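Local coordinates for protein Myo-inositol dehydrogenase (Corynebacterium glutamicum, PDB 3EUW) that probably catalyses the NAD+-dependent oxidation of myo-inositol as an inositol 2-dehydrogenase of the Gfo/Idh/MocA family, at residues G236-L241 against A252-P257; D211-T216 against I227-H232; L81-V86 against E110-G115; S117-G122 against P305-G310. All coordinates share one frame; numbering follows the deposited sequence.

Contact 1 (G236-L241 against A252-P257); sequences GYDQRL and ADNIRP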
loop_
_atom_site.group_PDB
_atom_site.type_symbol
_atom_site.label_atom_id
_atom_site.label_comp_id
_atom_site.label_asym_id
_atom_site.label_seq_id
_atom_site.Cartn_x
_atom_site.Cartn_y
_atom_site.Cartn_z
ATOM N N GLY A 236 14.007 7.501 8.235
ATOM C CA GLY A 236 13.259 7.980 9.383
ATOM C C GLY A 236 13.331 7.093 10.609
ATOM O O GLY A 236 14.256 6.299 10.761
ATOM N N TYR A 237 12.334 7.233 11.480
ATOM C CA TYR A 237 12.240 6.487 12.734
ATOM C C TYR A 237 11.371 5.234 12.536
ATOM O O TYR A 237 10.156 5.268 12.715
ATOM C CB TYR A 237 11.645 7.417 13.796
ATOM C CG TYR A 237 11.613 6.894 15.215
ATOM C CD1 TYR A 237 12.618 6.059 15.703
ATOM C CD2 TYR A 237 10.618 7.310 16.101
ATOM C CE1 TYR A 237 12.640 5.658 17.038
ATOM C CE2 TYR A 237 10.629 6.914 17.439
ATOM C CZ TYR A 237 11.642 6.091 17.900
ATOM O OH TYR A 237 11.662 5.712 19.217
ATOM N N ASP A 238 12.024 4.136 12.170
ATOM C CA ASP A 238 11.357 2.862 11.878
ATOM C C ASP A 238 10.767 2.216 13.127
ATOM O O ASP A 238 11.497 1.791 14.014
ATOM C CB ASP A 238 12.361 1.919 11.204
ATOM C CG ASP A 238 11.693 0.791 10.433
ATOM O OD1 ASP A 238 10.455 0.644 10.524
ATOM O OD2 ASP A 238 12.417 0.046 9.740
ATOM N N GLN A 239 9.441 2.140 13.191
ATOM C CA GLN A 239 8.771 1.559 14.350
ATOM C C GLN A 239 7.660 0.628 13.902
ATOM O O GLN A 239 6.487 0.994 13.951
ATOM C CB GLN A 239 8.158 2.666 15.219
ATOM C CG GLN A 239 9.149 3.679 15.786
ATOM C CD GLN A 239 9.965 3.125 16.940
ATOM O OE1 GLN A 239 11.080 2.636 16.752
ATOM N NE2 GLN A 239 9.403 3.185 18.143
ATOM N N ARG A 240 8.025 -0.571 13.467
ATOM C CA ARG A 240 7.045 -1.530 13.005
ATOM C C ARG A 240 6.837 -2.646 14.010
ATOM O O ARG A 240 7.732 -2.976 14.799
ATOM C CB ARG A 240 7.474 -2.108 11.653
ATOM C CG ARG A 240 7.325 -1.136 10.488
ATOM C CD ARG A 240 7.889 -1.740 9.204
ATOM N NE ARG A 240 9.347 -1.744 9.209
ATOM C CZ ARG A 240 10.105 -2.708 8.686
ATOM N NH1 ARG A 240 9.537 -3.772 8.127
ATOM N NH2 ARG A 240 11.432 -2.595 8.691
ATOM N N LEU A 241 5.644 -3.219 13.981
ATOM C CA LEU A 241 5.310 -4.302 14.879
ATOM C C LEU A 241 4.356 -5.248 14.171
ATOM O O LEU A 241 3.411 -4.817 13.510
ATOM C CB LEU A 241 4.668 -3.762 16.159
ATOM C CG LEU A 241 4.332 -4.815 17.219
ATOM C CD1 LEU A 241 4.306 -4.171 18.595
ATOM C CD2 LEU A 241 3.008 -5.476 16.898
ATOM N N ALA A 252 1.438 -3.217 12.130
ATOM C CA ALA A 252 1.329 -1.773 12.092
ATOM C C ALA A 252 2.434 -1.202 11.218
ATOM O O ALA A 252 3.604 -1.535 11.385
ATOM C CB ALA A 252 1.426 -1.185 13.505
ATOM N N ASP A 253 2.043 -0.347 10.277
ATOM C CA ASP A 253 2.983 0.293 9.371
ATOM C C ASP A 253 3.541 1.519 10.061
ATOM O O ASP A 253 3.111 1.888 11.161
ATOM C CB ASP A 253 2.287 0.769 8.084
ATOM C CG ASP A 253 1.790 -0.368 7.213
ATOM O OD1 ASP A 253 2.562 -1.317 6.951
ATOM O OD2 ASP A 253 0.619 -0.299 6.768
ATOM N N ASN A 254 4.487 2.165 9.390
ATOM C CA ASN A 254 5.082 3.385 9.893
ATOM C C ASN A 254 4.155 4.529 9.524
ATOM O O ASN A 254 3.234 4.350 8.729
ATOM C CB ASN A 254 6.458 3.598 9.273
ATOM C CG ASN A 254 7.539 2.812 9.991
ATOM O OD1 ASN A 254 7.695 2.939 11.208
ATOM N ND2 ASN A 254 8.293 2.002 9.248
ATOM N N ILE A 255 4.395 5.700 10.102
ATOM C CA ILE A 255 3.568 6.863 9.831
ATOM C C ILE A 255 4.351 7.960 9.128
ATOM O O ILE A 255 5.512 8.223 9.447
ATOM C CB ILE A 255 2.956 7.430 11.144
ATOM C CG1 ILE A 255 2.120 6.343 11.836
ATOM C CG2 ILE A 255 2.097 8.650 10.840
ATOM C CD1 ILE A 255 1.407 6.817 13.113
ATOM N N ARG A 256 3.687 8.598 8.170
ATOM C CA ARG A 256 4.264 9.673 7.377
ATOM C C ARG A 256 3.486 10.961 7.643
ATOM O O ARG A 256 2.351 10.914 8.114
ATOM C CB ARG A 256 4.187 9.297 5.889
ATOM C CG ARG A 256 5.038 8.085 5.528
ATOM C CD ARG A 256 4.654 7.467 4.194
ATOM N NE ARG A 256 3.566 6.500 4.349
ATOM C CZ ARG A 256 2.354 6.625 3.811
ATOM N NH1 ARG A 256 2.051 7.682 3.066
ATOM N NH2 ARG A 256 1.437 5.687 4.023
ATOM N N PRO A 257 4.086 12.130 7.346
ATOM C CA PRO A 257 3.393 13.406 7.580
ATOM C C PRO A 257 2.208 13.693 6.644
ATOM O O PRO A 257 1.326 14.473 6.993
ATOM C CB PRO A 257 4.515 14.445 7.447
ATOM C CG PRO A 257 5.443 13.825 6.447
ATOM C CD PRO A 257 5.463 12.355 6.856
HETATM O O HOH W 1 4.546 2.788 13.286
#

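Contact 2 (D211-T216 against I227-H232); sequences DQVIVT and IVNSRH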
loop_
_atom_site.group_PDB
_atom_site.type_symbol
_atom_site.label_atom_id
_atom_site.label_comp_id
_atom_site.label_asym_id
_atom_site.label_seq_id
_atom_site.Cartn_x
_atom_site.Cartn_y
_atom_site.Cartn_z
ATOM N N ASP A 211 25.877 -1.223 17.647
ATOM C CA ASP A 211 25.067 -0.303 16.870
ATOM C C ASP A 211 23.873 -1.030 16.247
ATOM O O ASP A 211 23.067 -0.416 15.544
ATOM C CB ASP A 211 25.900 0.430 15.799
ATOM C CG ASP A 211 26.546 -0.502 14.806
ATOM O OD1 ASP A 211 26.049 -1.627 14.613
ATOM O OD2 ASP A 211 27.557 -0.085 14.196
ATOM N N GLN A 212 23.774 -2.336 16.494
ATOM C CA GLN A 212 22.645 -3.131 16.019
ATOM C C GLN A 212 22.550 -4.459 16.770
ATOM O O GLN A 212 23.559 -5.118 17.052
ATOM C CB GLN A 212 22.707 -3.379 14.497
ATOM C CG GLN A 212 23.784 -4.339 14.021
ATOM C CD GLN A 212 23.649 -4.700 12.544
ATOM O OE1 GLN A 212 24.390 -5.535 12.026
ATOM N NE2 GLN A 212 22.702 -4.072 11.866
ATOM N N VAL A 213 21.326 -4.839 17.118
ATOM C CA VAL A 213 21.113 -6.098 17.823
ATOM C C VAL A 213 19.839 -6.830 17.384
ATOM O O VAL A 213 18.943 -6.238 16.793
ATOM C CB VAL A 213 21.007 -5.876 19.363
ATOM C CG1 VAL A 213 22.247 -5.175 19.896
ATOM C CG2 VAL A 213 19.760 -5.057 19.690
ATOM N N ILE A 214 19.785 -8.126 17.659
ATOM C CA ILE A 214 18.601 -8.939 17.384
ATOM C C ILE A 214 18.327 -9.667 18.687
ATOM O O ILE A 214 19.237 -10.238 19.284
ATOM C CB ILE A 214 18.811 -10.026 16.304
ATOM C CG1 ILE A 214 18.617 -9.471 14.890
ATOM C CG2 ILE A 214 17.743 -11.122 16.487
ATOM C CD1 ILE A 214 19.462 -8.326 14.531
ATOM N N VAL A 215 17.082 -9.651 19.130
ATOM C CA VAL A 215 16.705 -10.334 20.359
ATOM C C VAL A 215 15.563 -11.318 20.106
ATOM O O VAL A 215 14.650 -11.041 19.324
ATOM C CB VAL A 215 16.248 -9.325 21.434
ATOM C CG1 VAL A 215 15.671 -10.063 22.635
ATOM C CG2 VAL A 215 17.428 -8.441 21.865
ATOM N N THR A 216 15.627 -12.475 20.747
ATOM C CA THR A 216 14.563 -13.460 20.639
ATOM C C THR A 216 14.187 -13.926 22.055
ATOM O O THR A 216 15.004 -14.504 22.766
ATOM C CB THR A 216 14.986 -14.667 19.771
ATOM O OG1 THR A 216 15.286 -14.219 18.446
ATOM C CG2 THR A 216 13.870 -15.666 19.678
ATOM N N ILE A 227 12.916 -9.225 18.304
ATOM C CA ILE A 227 13.164 -7.797 18.221
ATOM C C ILE A 227 14.412 -7.455 17.421
ATOM O O ILE A 227 15.489 -8.011 17.666
ATOM C CB ILE A 227 13.318 -7.194 19.640
ATOM C CG1 ILE A 227 12.062 -7.493 20.466
ATOM C CG2 ILE A 227 13.550 -5.693 19.556
ATOM C CD1 ILE A 227 12.194 -7.120 21.941
ATOM N N VAL A 228 14.251 -6.540 16.464
ATOM C CA VAL A 228 15.342 -6.075 15.614
ATOM C C VAL A 228 15.592 -4.573 15.838
ATOM O O VAL A 228 14.687 -3.746 15.688
ATOM C CB VAL A 228 15.038 -6.323 14.108
ATOM C CG1 VAL A 228 16.201 -5.810 13.250
ATOM C CG2 VAL A 228 14.807 -7.827 13.845
ATOM N N ASN A 229 16.822 -4.233 16.208
ATOM C CA ASN A 229 17.191 -2.841 16.455
ATOM C C ASN A 229 18.397 -2.410 15.613
ATOM O O ASN A 229 19.255 -3.234 15.254
ATOM C CB ASN A 229 17.586 -2.626 17.919
ATOM C CG ASN A 229 16.408 -2.611 18.876
ATOM O OD1 ASN A 229 15.231 -2.489 18.492
ATOM N ND2 ASN A 229 16.733 -2.710 20.154
ATOM N N SER A 230 18.450 -1.120 15.297
ATOM C CA SER A 230 19.586 -0.539 14.593
ATOM C C SER A 230 19.681 0.889 15.055
ATOM O O SER A 230 18.664 1.522 15.305
ATOM C CB SER A 230 19.434 -0.534 13.084
ATOM O OG SER A 230 20.547 0.158 12.547
ATOM N N ARG A 231 20.900 1.395 15.160
ATOM C CA ARG A 231 21.114 2.746 15.621
ATOM C C ARG A 231 21.067 3.842 14.547
ATOM O O ARG A 231 21.326 5.006 14.845
ATOM C CB ARG A 231 22.422 2.805 16.418
ATOM C CG ARG A 231 22.290 2.322 17.869
ATOM C CD ARG A 231 21.334 3.218 18.672
ATOM N NE ARG A 231 21.526 3.074 20.115
ATOM C CZ ARG A 231 20.746 3.621 21.048
ATOM N NH1 ARG A 231 19.709 4.363 20.708
ATOM N NH2 ARG A 231 20.995 3.414 22.333
ATOM N N HIS A 232 20.776 3.473 13.302
ATOM C CA HIS A 232 20.592 4.467 12.244
ATOM C C HIS A 232 19.557 3.973 11.239
ATOM O O HIS A 232 19.275 2.774 11.167
ATOM C CB HIS A 232 21.907 4.873 11.548
ATOM C CG HIS A 232 22.532 3.811 10.701
ATOM N ND1 HIS A 232 23.697 4.021 9.999
ATOM C CD2 HIS A 232 22.149 2.538 10.430
ATOM C CE1 HIS A 232 24.008 2.926 9.324
ATOM N NE2 HIS A 232 23.085 2.014 9.568
#

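Contact 3 (L81-V86 against E110-G115); sequences LITRAV and EKIGDG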
loop_
_atom_site.group_PDB
_atom_site.type_symbol
_atom_site.label_atom_id
_atom_site.label_comp_id
_atom_site.label_asym_id
_atom_site.label_seq_id
_atom_site.Cartn_x
_atom_site.Cartn_y
_atom_site.Cartn_z
ATOM N N LEU A 81 13.613 11.506 42.615
ATOM C CA LEU A 81 12.301 12.124 42.447
ATOM C C LEU A 81 11.145 11.152 42.719
ATOM O O LEU A 81 10.137 11.529 43.323
ATOM C CB LEU A 81 12.186 12.722 41.044
ATOM C CG LEU A 81 13.112 13.924 40.824
ATOM C CD1 LEU A 81 13.079 14.362 39.370
ATOM C CD2 LEU A 81 12.677 15.066 41.729
ATOM N N ILE A 82 11.290 9.908 42.283
ATOM C CA ILE A 82 10.250 8.926 42.523
ATOM C C ILE A 82 10.041 8.767 44.026
ATOM O O ILE A 82 8.914 8.827 44.511
ATOM C CB ILE A 82 10.623 7.552 41.918
ATOM C CG1 ILE A 82 10.450 7.598 40.392
ATOM C CG2 ILE A 82 9.773 6.445 42.551
ATOM C CD1 ILE A 82 10.891 6.331 39.668
ATOM N N THR A 83 11.141 8.577 44.751
ATOM C CA THR A 83 11.107 8.392 46.193
ATOM C C THR A 83 10.466 9.575 46.924
ATOM O O THR A 83 9.536 9.393 47.704
ATOM C CB THR A 83 12.537 8.166 46.753
ATOM O OG1 THR A 83 13.119 7.005 46.142
ATOM C CG2 THR A 83 12.494 7.965 48.255
ATOM N N ARG A 84 10.956 10.783 46.671
ATOM C CA ARG A 84 10.410 11.970 47.320
ATOM C C ARG A 84 8.910 12.124 47.094
ATOM O O ARG A 84 8.152 12.401 48.026
ATOM C CB ARG A 84 11.091 13.237 46.810
ATOM C CG ARG A 84 12.586 13.321 47.043
ATOM C CD ARG A 84 13.027 14.755 46.798
ATOM N NE ARG A 84 14.470 14.952 46.840
ATOM C CZ ARG A 84 15.044 16.143 46.981
ATOM N NH1 ARG A 84 14.291 17.230 47.102
ATOM N NH2 ARG A 84 16.366 16.248 46.988
ATOM N N ALA A 85 8.488 11.961 45.846
ATOM C CA ALA A 85 7.081 12.106 45.507
ATOM C C ALA A 85 6.237 11.058 46.217
ATOM O O ALA A 85 5.249 11.380 46.874
ATOM C CB ALA A 85 6.894 12.001 44.001
ATOM N N VAL A 86 6.635 9.801 46.085
ATOM C CA VAL A 86 5.909 8.710 46.713
ATOM C C VAL A 86 5.857 8.848 48.240
ATOM O O VAL A 86 4.824 8.587 48.851
ATOM C CB VAL A 86 6.533 7.345 46.321
ATOM C CG1 VAL A 86 5.978 6.242 47.191
ATOM C CG2 VAL A 86 6.231 7.041 44.866
ATOM N N GLU A 110 12.587 -1.063 47.908
ATOM C CA GLU A 110 12.530 -1.385 49.325
ATOM C C GLU A 110 12.166 -0.168 50.177
ATOM O O GLU A 110 11.297 -0.242 51.041
ATOM C CB GLU A 110 13.874 -1.958 49.780
ATOM C CG GLU A 110 13.987 -3.467 49.642
ATOM C CD GLU A 110 15.422 -3.938 49.458
ATOM O OE1 GLU A 110 16.339 -3.324 50.049
ATOM O OE2 GLU A 110 15.630 -4.934 48.727
ATOM N N LYS A 111 12.821 0.958 49.925
ATOM C CA LYS A 111 12.545 2.160 50.694
ATOM C C LYS A 111 11.092 2.614 50.576
ATOM O O LYS A 111 10.452 2.923 51.580
ATOM C CB LYS A 111 13.478 3.295 50.264
ATOM C CG LYS A 111 13.329 4.553 51.111
ATOM C CD LYS A 111 14.372 5.615 50.773
ATOM C CE LYS A 111 15.781 5.171 51.151
ATOM N NZ LYS A 111 16.798 6.237 50.892
ATOM N N ILE A 112 10.564 2.639 49.358
ATOM C CA ILE A 112 9.193 3.086 49.140
ATOM C C ILE A 112 8.130 2.038 49.468
ATOM O O ILE A 112 6.987 2.379 49.770
ATOM C CB ILE A 112 8.991 3.557 47.680
ATOM C CG1 ILE A 112 9.116 2.375 46.723
ATOM C CG2 ILE A 112 10.035 4.598 47.322
ATOM C CD1 ILE A 112 8.853 2.739 45.286
ATOM N N GLY A 113 8.504 0.766 49.403
ATOM C CA GLY A 113 7.556 -0.296 49.698
ATOM C C GLY A 113 6.240 -0.199 48.939
ATOM O O GLY A 113 6.216 -0.221 47.707
ATOM N N ASP A 114 5.139 -0.096 49.678
ATOM C CA ASP A 114 3.807 -0.006 49.085
ATOM C C ASP A 114 3.593 1.289 48.300
ATOM O O ASP A 114 2.640 1.406 47.525
ATOM C CB ASP A 114 2.746 -0.148 50.179
ATOM C CG ASP A 114 2.701 -1.552 50.768
ATOM O OD1 ASP A 114 2.189 -2.469 50.085
ATOM O OD2 ASP A 114 3.187 -1.742 51.907
ATOM N N GLY A 115 4.480 2.258 48.501
ATOM C CA GLY A 115 4.369 3.511 47.780
ATOM C C GLY A 115 4.596 3.335 46.283
ATOM O O GLY A 115 4.242 4.206 45.482
#

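Contact 4 (S117-G122 against P305-G310); sequences SKVMLG and PNFEDG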
loop_
_atom_site.group_PDB
_atom_site.type_symbol
_atom_site.label_atom_id
_atom_site.label_comp_id
_atom_site.label_asym_id
_atom_site.label_seq_id
_atom_site.Cartn_x
_atom_site.Cartn_y
_atom_site.Cartn_z
ATOM N N SER A 117 3.047 1.675 44.250
ATOM C CA SER A 117 1.780 1.660 43.526
ATOM C C SER A 117 1.384 3.035 42.987
ATOM O O SER A 117 0.451 3.145 42.198
ATOM C CB SER A 117 0.659 1.124 44.428
ATOM O OG SER A 117 0.385 2.003 45.512
ATOM N N LYS A 118 2.086 4.076 43.420
ATOM C CA LYS A 118 1.787 5.431 42.959
ATOM C C LYS A 118 2.705 5.830 41.808
ATOM O O LYS A 118 2.723 6.983 41.372
ATOM C CB LYS A 118 1.917 6.429 44.113
ATOM C CG LYS A 118 0.749 6.372 45.093
ATOM C CD LYS A 118 0.908 7.385 46.224
ATOM C CE LYS A 118 -0.305 7.378 47.163
ATOM N NZ LYS A 118 -1.548 7.866 46.486
ATOM N N VAL A 119 3.462 4.863 41.304
ATOM C CA VAL A 119 4.366 5.141 40.204
ATOM C C VAL A 119 3.850 4.588 38.883
ATOM O O VAL A 119 3.447 3.427 38.796
ATOM C CB VAL A 119 5.769 4.545 40.460
ATOM C CG1 VAL A 119 6.721 4.955 39.345
ATOM C CG2 VAL A 119 6.300 5.021 41.794
HETATM N N MSE A 120 3.823 5.441 37.867
HETATM C CA MSE A 120 3.436 5.012 36.540
HETATM C C MSE A 120 4.680 5.143 35.670
HETATM O O MSE A 120 5.336 6.184 35.683
HETATM C CB MSE A 120 2.341 5.899 35.963
HETATM C CG MSE A 120 2.001 5.464 34.565
HETATM SE SE MSE A 120 0.461 6.421 33.914
HETATM C CE MSE A 120 0.238 5.564 32.136
ATOM N N LEU A 121 5.024 4.100 34.927
ATOM C CA LEU A 121 6.207 4.171 34.075
ATOM C C LEU A 121 5.814 4.668 32.703
ATOM O O LEU A 121 4.809 4.227 32.137
ATOM C CB LEU A 121 6.918 2.825 33.985
ATOM C CG LEU A 121 8.271 3.041 34.670
ATOM C CD1 LEU A 121 8.147 2.745 36.161
ATOM C CD2 LEU A 121 9.322 2.178 34.044
ATOM N N GLY A 122 6.613 5.592 32.178
ATOM C CA GLY A 122 6.300 6.198 30.894
ATOM C C GLY A 122 6.638 5.455 29.621
ATOM O O GLY A 122 7.303 6.021 28.750
ATOM N N PRO A 305 1.559 1.355 32.492
ATOM C CA PRO A 305 2.594 0.497 33.086
ATOM C C PRO A 305 2.893 0.893 34.534
ATOM O O PRO A 305 2.852 2.078 34.883
ATOM C CB PRO A 305 3.807 0.745 32.190
ATOM C CG PRO A 305 3.204 1.140 30.882
ATOM C CD PRO A 305 2.098 2.058 31.316
ATOM N N ASN A 306 3.211 -0.099 35.359
ATOM C CA ASN A 306 3.528 0.148 36.760
ATOM C C ASN A 306 5.026 0.056 37.064
ATOM O O ASN A 306 5.855 -0.209 36.184
ATOM C CB ASN A 306 2.776 -0.835 37.668
ATOM C CG ASN A 306 3.158 -2.279 37.419
ATOM O OD1 ASN A 306 4.334 -2.611 37.247
ATOM N ND2 ASN A 306 2.165 -3.154 37.422
ATOM N N PHE A 307 5.354 0.269 38.334
ATOM C CA PHE A 307 6.727 0.216 38.800
ATOM C C PHE A 307 7.369 -1.108 38.392
ATOM O O PHE A 307 8.486 -1.139 37.878
ATOM C CB PHE A 307 6.752 0.352 40.326
ATOM C CG PHE A 307 8.131 0.474 40.904
ATOM C CD1 PHE A 307 8.728 1.720 41.055
ATOM C CD2 PHE A 307 8.830 -0.662 41.314
ATOM C CE1 PHE A 307 10.006 1.839 41.610
ATOM C CE2 PHE A 307 10.107 -0.555 41.867
ATOM C CZ PHE A 307 10.696 0.698 42.016
ATOM N N GLU A 308 6.642 -2.194 38.618
ATOM C CA GLU A 308 7.116 -3.537 38.307
ATOM C C GLU A 308 7.479 -3.705 36.831
ATOM O O GLU A 308 8.435 -4.395 36.506
ATOM C CB GLU A 308 6.057 -4.569 38.708
ATOM C CG GLU A 308 6.615 -5.938 39.007
ATOM C CD GLU A 308 7.726 -5.889 40.041
ATOM O OE1 GLU A 308 7.542 -5.255 41.106
ATOM O OE2 GLU A 308 8.787 -6.493 39.789
ATOM N N ASP A 309 6.715 -3.084 35.940
ATOM C CA ASP A 309 7.021 -3.188 34.518
ATOM C C ASP A 309 8.367 -2.528 34.255
ATOM O O ASP A 309 9.092 -2.923 33.345
ATOM C CB ASP A 309 5.942 -2.509 33.672
ATOM C CG ASP A 309 4.591 -3.195 33.787
ATOM O OD1 ASP A 309 4.529 -4.441 33.668
ATOM O OD2 ASP A 309 3.587 -2.483 33.985
ATOM N N GLY A 310 8.694 -1.524 35.064
ATOM C CA GLY A 310 9.962 -0.832 34.916
ATOM C C GLY A 310 11.120 -1.694 35.391
ATOM O O GLY A 310 12.210 -1.669 34.822
HETATM O O HOH W 2 2.997 1.277 40.059
#

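Contact 1 (G236-L241 against A252-P257)
The carboxamide of Asn254 reaches across to the strand that begins at Asp238 and uses both its ends there. Its OD1 accepts the backbone N of Gln239 on an in-plane lone pair, at 2.8 Å. Its ND2 gives a nearly straight bond (174°) to Asp238 OD1 over 2.9 Å, coming from above the carboxylate plane. A chi1 of -83°, with CG beside the backbone N, turns the amide toward the strand, where it probably replaces a peptide group. Asparagine suits the place, since a short amide supplies a donor and an acceptor together.

Charge fixes the aspartate that receives this bond. Arg240 grips Asp238 side-on, NE to OD1 at 2.9 Å and NH2 to OD2 at 3.0 Å, so the guanidinium and carboxylate meet edge to edge, each oxygen using its syn lone pair. Asp238 OD2 also meets Arg154 and Tyr235, and a carboxylate so surrounded would probably stay ionised. The aliphatic part of Arg240 lies beside the amide, CG being 3.5 Å from Asn254 ND2.

Backbone and water complete the join. Ala252 N donates to Leu241 O at 2.9 Å, and a water donates to both Gln239 O and Asp253 O where the chains part. Ala252 also pairs with a strand of a second subunit. The arrangement is that of an antiparallel beta hairpin at its diverging end, in the large C-terminal sheet of Gfo/Idh/MocA enzymes.

Contact 2 (D211-T216 against I227-H232)
Val213 and Asn229 lie side by side and point the same way, neighbours across an antiparallel beta hairpin of the C-terminal sheet. In the valine, chi1 -57° sets CG1 beside the backbone N and leaves CG2 between N and the carbonyl carbon, 3.7 Å from Asn229 CB. On the same face Val215 meets Ile227, CB to CB at 4.0 Å; as a hydrogen-bonded pair they exchange Val215 N to Ile227 O and Ile227 N to Val215 O bonds, each 2.7 Å. Helix 169-185 packs on Val213 and Ile227, and branched aliphatic residues suit this buried layer.

On the other face Ile214 CG1 lies 4.3 Å from Val228 CG2. Here Ile214 packs on Thr216 of a neighbouring subunit, so the apolar surface serves the tetramer.

At the end of the hairpin Arg231 starts toward Asp211, its CB 3.4 Å from Asp211 O, then bends at chi2 and carries its guanidinium off to Asp155 and Asp173. The Asp211 carboxylate instead accepts the backbone N atoms of Val199, Phe200 and Ser201.

Between the faces, Asn229 O collects several partners: Val213 N donates to it at 3.2 Å, Gln148 NE2 of the neighbouring subunit also donates, and Gln212 CA lies 3.5 Å away in a CA-H...O contact.

Contact 3 (L81-V86 against E110-G115)
Val86 and Ile112 supply the apolar part of this meeting between two helices: Val86 CG1 lies 4.1 Å from Ile112 CB. The valine holds CG1 anti to its backbone N (chi1 168°), which directs that methyl toward segment 110-115. In Ile112, chi1 67° puts the longer branch between the backbone N and the carbonyl carbon and leaves CG2 to face Thr83, coming obliquely to within 4.1 Å of Thr83 OG1. Beta-branched residues suit this place because they offer short, stiff methyl groups where two helix surfaces come close.

Aliphatic contact continues at the exposed end. Thr83 CG2 touches Lys111 CD at 3.9 Å, the two side chains crossing at about a right angle. Lysine is apt here because its methylenes can pack while its amine extends beyond them. The threonine hydroxyl is hydrogen-bonded back to Val79 O in its own helix, leaving its methyl for the neighbour.

Backbone takes the place of side chain at the other end. Both methyls of Val86 face Gly115 O, CG2 at 3.5 Å, and a CB on Gly115 would run into Val86 CG1, so a glycine fits here. Gly113, with positive phi, turns the chain out of the helix, and Gly115 N bonds to Ile112 O at 2.8 Å. No hydrogen bond links the segments: this is the side-by-side packing of successive helices from beta-alpha-beta units of a Rossmann fold.

Contact 4 (S117-G122 against P305-G310)
Pro305 O is approached by two neighbouring residues of strand 119-121. Leu121 N donates to it at 3.0 Å from well above the carbonyl plane (51° out), and Met120 CA makes a CA-H...O contact at 3.4 Å. Pro305 lacks an N-H and takes part as an acceptor, while its ring, preceded by a cis peptide, packs on the strand. Pro305 CB lies 4.2 Å from Leu121 CB, and Pro305 CD meets the CE methyl of Met120, a selenomethionine in this crystal whose extended chain runs among Phe293, Phe303 and Phe127.

Farther along, Val119 sets its branched CB against the edge of the Phe307 ring, 4.1 Å from CD1 and near the ring plane. An apolar ring suits this place because it also packs on Ile112 and Ile98. A water bridges the two backbones, donating to Val119 O and accepting from Phe307 N.

Asn306 starts helix 307-326 as its N-cap. Its OD1 accepts Asp309 N at 2.8 Å, and Asp309 OD2 in turn accepts from Asn306 N, also at 2.8 Å, forming a capping box. Arg183 holds the other oxygen of Asp309. The chemistry implies a helix start with several of its leading N-H groups met by the capping box and a bridging water, laid on the edge strand of the Rossmann sheet largely through apolar contacts and one direct backbone bond.

Contacts 1, 2 and 4 are buried, while contact 3 lies at the surface. Contacts 1 and 2 belong to the same C-terminal mixed sheet, one at an outer strand and the other at its inner hairpin; their centres are about 16 Å apart. The first relies on side-chain amide and charge where strands diverge, the second on regular backbone bonding. Contacts 3 and 4 both involve the Rossmann domain and touch: Val86 and Ile82 pack on Val119, and Ile112 CD1 meets the Phe307 ring. Contact 3 is wholly without cross-segment hydrogen bonds, whereas contact 4 adds one backbone bond and a bridging water as helix 307-326 returns to the Rossmann sheet.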